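Local coordinates for packaging protein UL32 (Human herpesvirus 8 type M, PDB 6XF9) that probably helps bring newly made capsids to nuclear replication compartments for cleavage and packaging of the viral genome, and assembles as a zinc-binding pentameric ring, at residues M123-D126 and L127-F131; E143-L146 and G147-N150; Q361-H364 and K365-C369; K378-E382 and D383-R387. All blocks are in the same frame, centred on the assembly; numbering follows the deposited sequence.

The four contacts are short-range turns that follow one another along a largely helical chain. Contact 1 opens helix 124-133 and contact 2 the next helix, 145-164, their centres about 20 Å apart. Contact 3 covers most of helix 360-369; contact 4 runs from the end of the following helix, 371-379, into the short helix 382-386, with centres about 21 Å apart. Contacts 1 and 3 lie on opposite sides of the chain's centre, about 26 Å between centres, and each supplies one histidine to a separate zinc site of three cysteines and one histidine. Contact 2, at the surface, meets a neighbouring subunit of the pentamer, whereas contact 4 stays within the subunit.

Contact 1 of 4, residues M123-D126 and L127-F131; sequences MGID and LQLHF. With ZN (zinc ion), chain O.
Gln128 lies back along the first turn of its helix, over the carbonyl of Gly124, and its side chain illustrates how one residue covers the turn before it. CB sits beside Gly124 O and Ile125 O, CG approaches Gly124 O to 3.3 Å, and CD and NE2 of the extended chain stay within van der Waals range of that oxygen before NE2 comes to lie 4.0 Å from Ile125 CD1. The two side chains cross at about a right angle, and NE2 also makes a weak hydrogen bond to His281 O. In the main chain, Gln128 N donates to Gly124 O at 2.9 Å, nearly straight at 172°. Ile125 and Leu129 instead run side by side and point the same way, with Ile125 CG1 and Leu129 CD1 4.1 Å apart, against Leu46.

At the helix start, Met123 occupies the N-cap position. Its own N donates to Asp126 OD2 at 2.8 Å, on the lone pair turned away from the other oxygen, while OD1 bonds to Ser45 OG; both oxygens are thus engaged, which would hold the carboxylate's rotation.

A turn later, four residues on from Asp126, His130 N donates to Asp126 O at 3.1 Å. With CG anti to the backbone N (chi1 177°), the imidazole swings away from this turn and ND1 binds the zinc ion at 2.0 Å. NE2 is hydrogen-bonded to Tyr75 OH, so both ring nitrogens have partners, which would fix the ring's orientation from two sides. Cys52, Cys55 and Cys136 complete the metal shell: a three-cysteine, one-histidine zinc site whose histidine is delivered by a buried helix.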
loop_
_atom_site.group_PDB
_atom_site.type_symbol
_atom_site.label_atom_id
_atom_site.label_comp_id
_atom_site.label_asym_id
_atom_site.label_seq_id
_atom_site.Cartn_x
_atom_site.Cartn_y
_atom_site.Cartn_z
ATOM N N MET D 123 4.166 45.397 -8.618
ATOM C CA MET D 123 5.260 44.866 -7.829
ATOM C C MET D 123 6.059 43.857 -8.632
ATOM O O MET D 123 5.602 43.341 -9.659
ATOM C CB MET D 123 4.734 44.228 -6.559
ATOM C CG MET D 123 4.019 45.263 -5.773
ATOM S SD MET D 123 4.528 45.213 -4.080
ATOM C CE MET D 123 3.462 46.477 -3.434
ATOM N N GLY D 124 7.255 43.559 -8.106
ATOM C CA GLY D 124 8.125 42.581 -8.743
ATOM C C GLY D 124 7.408 41.290 -9.061
ATOM O O GLY D 124 7.589 40.710 -10.134
ATOM N N ILE D 125 6.570 40.822 -8.140
ATOM C CA ILE D 125 5.870 39.574 -8.407
ATOM C C ILE D 125 4.951 39.733 -9.612
ATOM O O ILE D 125 4.770 38.786 -10.385
ATOM C CB ILE D 125 5.108 39.105 -7.151
ATOM C CG1 ILE D 125 4.730 37.631 -7.286
ATOM C CG2 ILE D 125 3.865 39.962 -6.902
ATOM C CD1 ILE D 125 5.905 36.755 -7.636
ATOM N N ASP D 126 4.391 40.933 -9.827
ATOM C CA ASP D 126 3.470 41.120 -10.952
ATOM C C ASP D 126 4.202 41.077 -12.287
ATOM O O ASP D 126 3.686 40.512 -13.265
ATOM C CB ASP D 126 2.719 42.440 -10.814
ATOM C CG ASP D 126 1.919 42.523 -9.534
ATOM O OD1 ASP D 126 1.045 41.646 -9.338
ATOM O OD2 ASP D 126 2.150 43.473 -8.741
ATOM N N LEU D 127 5.401 41.683 -12.342
ATOM C CA LEU D 127 6.255 41.600 -13.526
ATOM C C LEU D 127 6.709 40.167 -13.787
ATOM O O LEU D 127 6.723 39.710 -14.935
ATOM C CB LEU D 127 7.463 42.516 -13.360
ATOM C CG LEU D 127 7.120 43.999 -13.221
ATOM C CD1 LEU D 127 8.360 44.797 -12.836
ATOM C CD2 LEU D 127 6.503 44.560 -14.488
ATOM N N GLN D 128 7.162 39.467 -12.739
ATOM C CA GLN D 128 7.576 38.069 -12.871
ATOM C C GLN D 128 6.444 37.181 -13.381
ATOM O O GLN D 128 6.646 36.337 -14.260
ATOM C CB GLN D 128 8.043 37.557 -11.520
ATOM C CG GLN D 128 9.345 38.108 -11.052
ATOM C CD GLN D 128 9.869 37.319 -9.877
ATOM O OE1 GLN D 128 10.464 36.260 -10.047
ATOM N NE2 GLN D 128 9.601 37.802 -8.672
ATOM N N LEU D 129 5.251 37.322 -12.803
ATOM C CA LEU D 129 4.124 36.486 -13.212
ATOM C C LEU D 129 3.733 36.762 -14.660
ATOM O O LEU D 129 3.435 35.829 -15.423
ATOM C CB LEU D 129 2.937 36.704 -12.269
ATOM C CG LEU D 129 2.969 36.013 -10.895
ATOM C CD1 LEU D 129 1.836 36.483 -10.002
ATOM C CD2 LEU D 129 2.856 34.503 -11.094
ATOM N N HIS D 130 3.706 38.041 -15.055
ATOM C CA HIS D 130 3.237 38.383 -16.397
ATOM C C HIS D 130 4.269 38.046 -17.466
ATOM O O HIS D 130 3.942 37.430 -18.488
ATOM C CB HIS D 130 2.847 39.861 -16.465
ATOM C CG HIS D 130 2.417 40.303 -17.829
ATOM N ND1 HIS D 130 1.155 40.065 -18.322
ATOM C CD2 HIS D 130 3.086 40.970 -18.802
ATOM C CE1 HIS D 130 1.065 40.559 -19.543
ATOM N NE2 HIS D 130 2.224 41.109 -19.860
ATOM N N PHE D 131 5.521 38.421 -17.245
ATOM C CA PHE D 131 6.509 38.300 -18.301
ATOM C C PHE D 131 7.294 36.999 -18.275
ATOM O O PHE D 131 7.874 36.632 -19.308
ATOM C CB PHE D 131 7.491 39.470 -18.236
ATOM C CG PHE D 131 6.901 40.776 -18.685
ATOM C CD1 PHE D 131 6.620 40.991 -20.010
ATOM C CD2 PHE D 131 6.621 41.778 -17.775
ATOM C CE1 PHE D 131 6.067 42.177 -20.426
ATOM C CE2 PHE D 131 6.069 42.961 -18.188
ATOM C CZ PHE D 131 5.791 43.161 -19.523
HETATM ZN ZN ZN O . -0.542 39.255 -17.500
#

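Contact 2 of 4, residues E143-L146 and G147-N150; sequences EKIL and GISN
Leu146 O is the polar focus of this turn, for two donors share it. Ser149 OG gives its proton to that carbonyl oxygen at 2.9 Å, in the carbonyl plane and on a lone pair, while Asn150 N reaches the same Leu146 O at 3.2 Å, closer to the line of the C=O bond. The hydroxyl can bend back in this way because OG lies between the backbone N and the carbonyl carbon (chi1 83°), which aims it at the preceding turn. Alongside, Ser149 N donates to Ile145 O at 2.9 Å, and a longer bond joins Ile148 N to Lys144 O at 3.3 Å.

Farther out, the packing is light. Ile148 lays CG1 and CD1 against the carbonyl of Lys144, each 3.4 Å from its O, and CD1 then meets Ile145 CD1 at 4.3 Å. Much of the turn is covered by a neighbouring subunit: Asn150 OD1 accepts from His458 N of that subunit, Leu146 packs on its Leu456 and Ile148 on its Asn326. The arrangement is that of a first helical turn with a serine hydroxyl folded back onto a main-chain carbonyl, here placed at a subunit interface of the pentameric ring.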
loop_
_atom_site.group_PDB
_atom_site.type_symbol
_atom_site.label_atom_id
_atom_site.label_comp_id
_atom_site.label_asym_id
_atom_site.label_seq_id
_atom_site.Cartn_x
_atom_site.Cartn_y
_atom_site.Cartn_z
ATOM N N GLU D 143 -8.310 26.430 -27.544
ATOM C CA GLU D 143 -8.557 25.085 -27.035
ATOM C C GLU D 143 -7.496 24.606 -26.052
ATOM O O GLU D 143 -7.668 23.537 -25.466
ATOM C CB GLU D 143 -8.672 24.108 -28.210
ATOM C CG GLU D 143 -7.363 23.868 -28.944
ATOM C CD GLU D 143 -7.160 24.833 -30.145
ATOM O OE1 GLU D 143 -6.247 24.570 -30.971
ATOM O OE2 GLU D 143 -7.903 25.854 -30.268
ATOM N N LYS D 144 -6.410 25.324 -25.881
ATOM C CA LYS D 144 -5.382 24.903 -24.956
ATOM C C LYS D 144 -5.363 25.660 -23.661
ATOM O O LYS D 144 -4.565 25.384 -22.794
ATOM C CB LYS D 144 -4.031 25.118 -25.587
ATOM C CG LYS D 144 -3.747 24.244 -26.764
ATOM C CD LYS D 144 -2.382 24.577 -27.311
ATOM C CE LYS D 144 -2.058 23.684 -28.495
ATOM N NZ LYS D 144 -0.726 23.972 -29.108
ATOM N N ILE D 145 -6.274 26.588 -23.503
ATOM C CA ILE D 145 -6.220 27.474 -22.345
ATOM C C ILE D 145 -6.522 26.710 -21.066
ATOM O O ILE D 145 -5.817 26.876 -20.065
ATOM C CB ILE D 145 -7.176 28.667 -22.506
ATOM C CG1 ILE D 145 -6.583 29.739 -23.418
ATOM C CG2 ILE D 145 -7.436 29.291 -21.142
ATOM C CD1 ILE D 145 -5.267 30.326 -22.876
ATOM N N LEU D 146 -7.580 25.887 -21.054
ATOM C CA LEU D 146 -7.935 25.201 -19.811
ATOM C C LEU D 146 -6.753 24.414 -19.248
ATOM O O LEU D 146 -6.387 24.577 -18.078
ATOM C CB LEU D 146 -9.146 24.281 -20.011
ATOM C CG LEU D 146 -10.545 24.914 -19.859
ATOM C CD1 LEU D 146 -11.632 23.848 -19.799
ATOM C CD2 LEU D 146 -10.644 25.842 -18.661
ATOM N N GLY D 147 -6.125 23.587 -20.074
ATOM C CA GLY D 147 -4.932 22.874 -19.639
ATOM C C GLY D 147 -3.870 23.789 -19.063
ATOM O O GLY D 147 -3.210 23.446 -18.074
ATOM N N ILE D 148 -3.636 24.935 -19.712
ATOM C CA ILE D 148 -2.628 25.870 -19.219
ATOM C C ILE D 148 -2.985 26.345 -17.826
ATOM O O ILE D 148 -2.106 26.496 -16.967
ATOM C CB ILE D 148 -2.445 27.062 -20.177
ATOM C CG1 ILE D 148 -1.725 26.635 -21.452
ATOM C CG2 ILE D 148 -1.599 28.130 -19.511
ATOM C CD1 ILE D 148 -1.950 27.552 -22.625
ATOM N N SER D 149 -4.271 26.609 -17.574
ATOM C CA SER D 149 -4.655 27.119 -16.260
ATOM C C SER D 149 -4.391 26.087 -15.161
ATOM O O SER D 149 -4.153 26.461 -14.002
ATOM C CB SER D 149 -6.111 27.599 -16.260
ATOM O OG SER D 149 -7.043 26.555 -16.062
ATOM N N ASN D 150 -4.466 24.787 -15.474
ATOM C CA ASN D 150 -4.079 23.802 -14.466
ATOM C C ASN D 150 -2.624 24.010 -14.062
ATOM O O ASN D 150 -2.313 24.157 -12.874
ATOM C CB ASN D 150 -4.344 22.374 -14.962
ATOM C CG ASN D 150 -5.871 22.096 -15.177
ATOM O OD1 ASN D 150 -6.739 22.582 -14.417
ATOM N ND2 ASN D 150 -6.189 21.287 -16.189
#

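Contact 3 of 4, residues Q361-H364 and K365-C369; sequences QEIH and KHLFC. With ZN (zinc ion), chain P.
His364 and Cys369 meet through a sulfur-aromatic contact. Cys369 SG stands over one face of the imidazole, 3.6 Å from the ring centroid and 24° off the normal, displaced toward the rim so that its nearest atom is His364 NE2 at 3.4 Å. The edge of the same ring receives Phe368 CD2, in plane; the two aromatic side chains cross at about a right angle, and His364 ND1 is tied to Tyr466 OH. Face, edge and polar nitrogen thus each have a partner, an arrangement that would restrain the ring's rotation.

Metal binding belongs to a different flank of the helix. His366 carries its imidazole away from residues 361-364, toward helices 297-304 and 308-321; a chi1 of 172° sets the ring trans to the main-chain nitrogen, and ND1 binds the zinc ion at 2.2 Å together with Cys296, Cys299 and Cys373, a three-cysteine, one-histidine site built on a CxxC pair.

The apolar contribution is a side-by-side pair, Ile363 CG2 and Leu367 CD1, 3.8 Å apart.

Among the main-chain bonds, Lys365 N to Gln361 O is short at 2.6 Å, and Phe368 N to His364 O measures 3.0 Å. The helix then widens into a pi-type turn, with Cys369 N bonded to Lys365 O at 3.2 Å. As for charge, the extended Lys365 carries NZ away from the turn to a salt bridge with the terminal carboxylate of Ala467.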
loop_
_atom_site.group_PDB
_atom_site.type_symbol
_atom_site.label_atom_id
_atom_site.label_comp_id
_atom_site.label_asym_id
_atom_site.label_seq_id
_atom_site.Cartn_x
_atom_site.Cartn_y
_atom_site.Cartn_z
ATOM N N GLN D 361 30.841 25.391 -5.390
ATOM C CA GLN D 361 29.463 24.931 -5.295
ATOM C C GLN D 361 28.523 25.781 -6.147
ATOM O O GLN D 361 27.639 25.236 -6.803
ATOM C CB GLN D 361 28.994 24.945 -3.849
ATOM C CG GLN D 361 29.582 23.884 -2.939
ATOM C CD GLN D 361 30.926 24.255 -2.402
ATOM O OE1 GLN D 361 31.346 25.405 -2.499
ATOM N NE2 GLN D 361 31.592 23.299 -1.771
ATOM N N GLU D 362 28.675 27.114 -6.151
ATOM C CA GLU D 362 27.789 27.928 -6.989
ATOM C C GLU D 362 27.925 27.536 -8.441
ATOM O O GLU D 362 26.926 27.455 -9.161
ATOM C CB GLU D 362 28.063 29.423 -6.844
ATOM C CG GLU D 362 27.887 29.982 -5.434
ATOM C CD GLU D 362 27.877 31.498 -5.411
ATOM O OE1 GLU D 362 28.917 32.071 -4.993
ATOM O OE2 GLU D 362 26.861 32.105 -5.853
ATOM N N ILE D 363 29.159 27.310 -8.893
ATOM C CA ILE D 363 29.383 26.920 -10.279
ATOM C C ILE D 363 28.940 25.481 -10.492
ATOM O O ILE D 363 28.324 25.153 -11.514
ATOM C CB ILE D 363 30.862 27.141 -10.646
ATOM C CG1 ILE D 363 31.163 28.634 -10.656
ATOM C CG2 ILE D 363 31.198 26.551 -12.001
ATOM C CD1 ILE D 363 32.608 28.946 -10.513
ATOM N N HIS D 364 29.223 24.598 -9.527
ATOM C CA HIS D 364 28.707 23.230 -9.598
ATOM C C HIS D 364 27.193 23.233 -9.696
ATOM O O HIS D 364 26.609 22.561 -10.554
ATOM C CB HIS D 364 29.137 22.431 -8.368
ATOM C CG HIS D 364 28.649 21.012 -8.368
ATOM N ND1 HIS D 364 28.284 20.348 -7.214
ATOM C CD2 HIS D 364 28.486 20.125 -9.379
ATOM C CE1 HIS D 364 27.901 19.119 -7.518
ATOM N NE2 HIS D 364 28.015 18.958 -8.824
ATOM N N LYS D 365 26.536 23.968 -8.794
ATOM C CA LYS D 365 25.081 24.045 -8.787
ATOM C C LYS D 365 24.557 24.559 -10.107
ATOM O O LYS D 365 23.572 24.035 -10.637
ATOM C CB LYS D 365 24.618 24.949 -7.660
ATOM C CG LYS D 365 23.201 25.364 -7.770
ATOM C CD LYS D 365 22.891 26.406 -6.722
ATOM C CE LYS D 365 21.614 27.094 -7.069
ATOM N NZ LYS D 365 21.195 27.933 -5.945
ATOM N N HIS D 366 25.194 25.583 -10.656
ATOM C CA HIS D 366 24.625 26.233 -11.831
ATOM C C HIS D 366 24.823 25.419 -13.090
ATOM O O HIS D 366 23.897 25.293 -13.891
ATOM C CB HIS D 366 25.243 27.631 -12.016
ATOM C CG HIS D 366 24.856 28.295 -13.302
ATOM N ND1 HIS D 366 23.663 28.974 -13.462
ATOM C CD2 HIS D 366 25.490 28.353 -14.495
ATOM C CE1 HIS D 366 23.590 29.428 -14.701
ATOM N NE2 HIS D 366 24.679 29.054 -15.351
ATOM N N LEU D 367 25.998 24.831 -13.289
ATOM C CA LEU D 367 26.250 24.142 -14.553
ATOM C C LEU D 367 25.774 22.698 -14.558
ATOM O O LEU D 367 25.505 22.156 -15.636
ATOM C CB LEU D 367 27.743 24.156 -14.898
ATOM C CG LEU D 367 28.395 25.485 -15.282
ATOM C CD1 LEU D 367 29.901 25.305 -15.327
ATOM C CD2 LEU D 367 27.881 25.977 -16.607
ATOM N N PHE D 368 25.690 22.032 -13.395
ATOM C CA PHE D 368 25.462 20.592 -13.387
ATOM C C PHE D 368 24.297 20.126 -12.526
ATOM O O PHE D 368 23.871 18.986 -12.708
ATOM C CB PHE D 368 26.729 19.844 -12.925
ATOM C CG PHE D 368 27.991 20.173 -13.721
ATOM C CD1 PHE D 368 28.245 19.560 -14.941
ATOM C CD2 PHE D 368 28.925 21.087 -13.233
ATOM C CE1 PHE D 368 29.401 19.855 -15.673
ATOM C CE2 PHE D 368 30.097 21.386 -13.967
ATOM C CZ PHE D 368 30.324 20.768 -15.182
ATOM N N CYS D 369 23.760 20.951 -11.617
ATOM C CA CYS D 369 22.762 20.501 -10.644
ATOM C C CYS D 369 21.422 21.221 -10.718
ATOM O O CYS D 369 20.400 20.560 -10.931
ATOM C CB CYS D 369 23.291 20.619 -9.210
ATOM S SG CYS D 369 24.719 19.610 -8.965
HETATM ZN ZN ZN P . 22.163 29.583 -11.977
#

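Contact 4 of 4, residues K378-E382 and D383-R387; sequences KVVSE and DVLFR
The Phe386 ring turns an edge to Glu382 O, which lies near the ring plane, while Phe386 CB comes within 3.4 Å of that same oxygen. Another ring, that of Trp5, meets Phe386 edge-to-face. The other flat groups are charged. The side chains of Glu382 and Asp383 lie side by side and point the same way, their carboxylate planes 34° apart and Glu382 OE1 4.7 Å from Asp383 OD2. Asp383 OD1 in turn lies in plane at the edge of the Arg387 guanidinium, a long salt bridge of 3.7 Å to NE, four residues on, just past the end of the short helix.

Ser381 starts that helix. Its OG, swung opposite the residue's own nitrogen by a chi1 of 166°, reaches forward over the first turn and accepts from Val384 N at 3.3 Å, almost straight at 176°; this is the classical N-cap bond. The hydroxyl also rests against the valine, with Ser381 OG and Val384 CG2 3.5 Å apart. Next in the main chain, Leu385 N donates to Ser381 O at 3.2 Å, and Phe386 N makes a weak bond to Glu382 O. Before the cap, Val380 leaves helix 371-379 and sets CG2 4.3 Å from Leu385 CD1, so the linker between the two helices is pinned to the second by an apolar touch as well as by the cap. Val384 and Leu385 pack on Phe81 of helix 71-83.

Two acidic groups at the first turn, where main-chain N-H groups point toward the N-terminal end of the helix, would probably be stabilised by the helix dipole, and the long pairing with Arg387 might ease the charge of Asp383.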
loop_
_atom_site.group_PDB
_atom_site.type_symbol
_atom_site.label_atom_id
_atom_site.label_comp_id
_atom_site.label_asym_id
_atom_site.label_seq_id
_atom_site.Cartn_x
_atom_site.Cartn_y
_atom_site.Cartn_z
ATOM N N LYS D 378 19.085 27.266 -21.142
ATOM C CA LYS D 378 18.509 26.784 -22.399
ATOM C C LYS D 378 17.659 27.829 -23.089
ATOM O O LYS D 378 17.544 27.810 -24.311
ATOM C CB LYS D 378 17.645 25.539 -22.178
ATOM C CG LYS D 378 18.386 24.233 -21.965
ATOM C CD LYS D 378 19.069 23.868 -23.268
ATOM C CE LYS D 378 19.525 22.424 -23.308
ATOM N NZ LYS D 378 20.108 22.068 -24.658
ATOM N N VAL D 379 17.082 28.749 -22.336
ATOM C CA VAL D 379 16.120 29.698 -22.878
ATOM C C VAL D 379 16.789 30.958 -23.421
ATOM O O VAL D 379 16.271 31.575 -24.355
ATOM C CB VAL D 379 15.110 30.031 -21.764
ATOM C CG1 VAL D 379 14.157 31.090 -22.195
ATOM C CG2 VAL D 379 14.342 28.784 -21.337
ATOM N N VAL D 380 17.951 31.333 -22.875
ATOM C CA VAL D 380 18.572 32.627 -23.139
ATOM C C VAL D 380 19.180 32.692 -24.536
ATOM O O VAL D 380 19.761 31.717 -25.036
ATOM C CB VAL D 380 19.641 32.883 -22.066
ATOM C CG1 VAL D 380 20.748 31.843 -22.194
ATOM C CG2 VAL D 380 20.173 34.285 -22.160
ATOM N N SER D 381 19.071 33.867 -25.166
ATOM C CA SER D 381 19.798 34.207 -26.393
ATOM C C SER D 381 20.532 35.523 -26.158
ATOM O O SER D 381 19.892 36.578 -26.078
ATOM C CB SER D 381 18.865 34.325 -27.583
ATOM O OG SER D 381 19.541 34.952 -28.657
ATOM N N GLU D 382 21.859 35.453 -25.977
ATOM C CA GLU D 382 22.663 36.659 -25.765
ATOM C C GLU D 382 22.632 37.589 -26.967
ATOM O O GLU D 382 22.901 38.788 -26.819
ATOM C CB GLU D 382 24.115 36.303 -25.427
ATOM C CG GLU D 382 24.886 35.514 -26.477
ATOM C CD GLU D 382 24.513 34.053 -26.534
ATOM O OE1 GLU D 382 25.329 33.262 -27.069
ATOM O OE2 GLU D 382 23.419 33.684 -26.034
ATOM N N ASP D 383 22.359 37.052 -28.159
ATOM C CA ASP D 383 22.249 37.881 -29.350
ATOM C C ASP D 383 21.017 38.777 -29.282
ATOM O O ASP D 383 21.123 39.989 -29.467
ATOM C CB ASP D 383 22.204 36.992 -30.583
ATOM C CG ASP D 383 23.409 36.081 -30.675
ATOM O OD1 ASP D 383 24.535 36.550 -30.399
ATOM O OD2 ASP D 383 23.238 34.890 -31.006
ATOM N N VAL D 384 19.834 38.199 -29.041
ATOM C CA VAL D 384 18.624 39.011 -28.898
ATOM C C VAL D 384 18.827 40.067 -27.834
ATOM O O VAL D 384 18.495 41.243 -28.017
ATOM C CB VAL D 384 17.402 38.135 -28.564
ATOM C CG1 VAL D 384 16.214 39.007 -28.297
ATOM C CG2 VAL D 384 17.095 37.189 -29.697
ATOM N N LEU D 385 19.369 39.664 -26.695
ATOM C CA LEU D 385 19.358 40.560 -25.555
ATOM C C LEU D 385 20.344 41.703 -25.734
ATOM O O LEU D 385 20.085 42.823 -25.276
ATOM C CB LEU D 385 19.666 39.788 -24.278
ATOM C CG LEU D 385 18.604 38.813 -23.778
ATOM C CD1 LEU D 385 18.938 38.452 -22.321
ATOM C CD2 LEU D 385 17.177 39.374 -23.920
ATOM N N PHE D 386 21.498 41.439 -26.357
ATOM C CA PHE D 386 22.616 42.363 -26.228
ATOM C C PHE D 386 23.221 42.871 -27.523
ATOM O O PHE D 386 23.991 43.831 -27.466
ATOM C CB PHE D 386 23.724 41.744 -25.356
ATOM C CG PHE D 386 23.464 41.930 -23.890
ATOM C CD1 PHE D 386 23.563 43.187 -23.318
ATOM C CD2 PHE D 386 23.033 40.880 -23.112
ATOM C CE1 PHE D 386 23.279 43.386 -21.986
ATOM C CE2 PHE D 386 22.756 41.064 -21.777
ATOM C CZ PHE D 386 22.880 42.318 -21.214
ATOM N N ARG D 387 22.898 42.302 -28.670
ATOM C CA ARG D 387 23.401 42.832 -29.924
ATOM C C ARG D 387 22.467 43.890 -30.488
ATOM O O ARG D 387 21.235 43.762 -30.427
ATOM C CB ARG D 387 23.618 41.710 -30.927
ATOM C CG ARG D 387 24.749 40.838 -30.470
ATOM C CD ARG D 387 25.463 40.181 -31.598
ATOM N NE ARG D 387 26.658 39.528 -31.079
ATOM C CZ ARG D 387 27.804 40.162 -30.854
ATOM N NH1 ARG D 387 27.893 41.463 -31.106
ATOM N NH2 ARG D 387 28.859 39.499 -30.390
#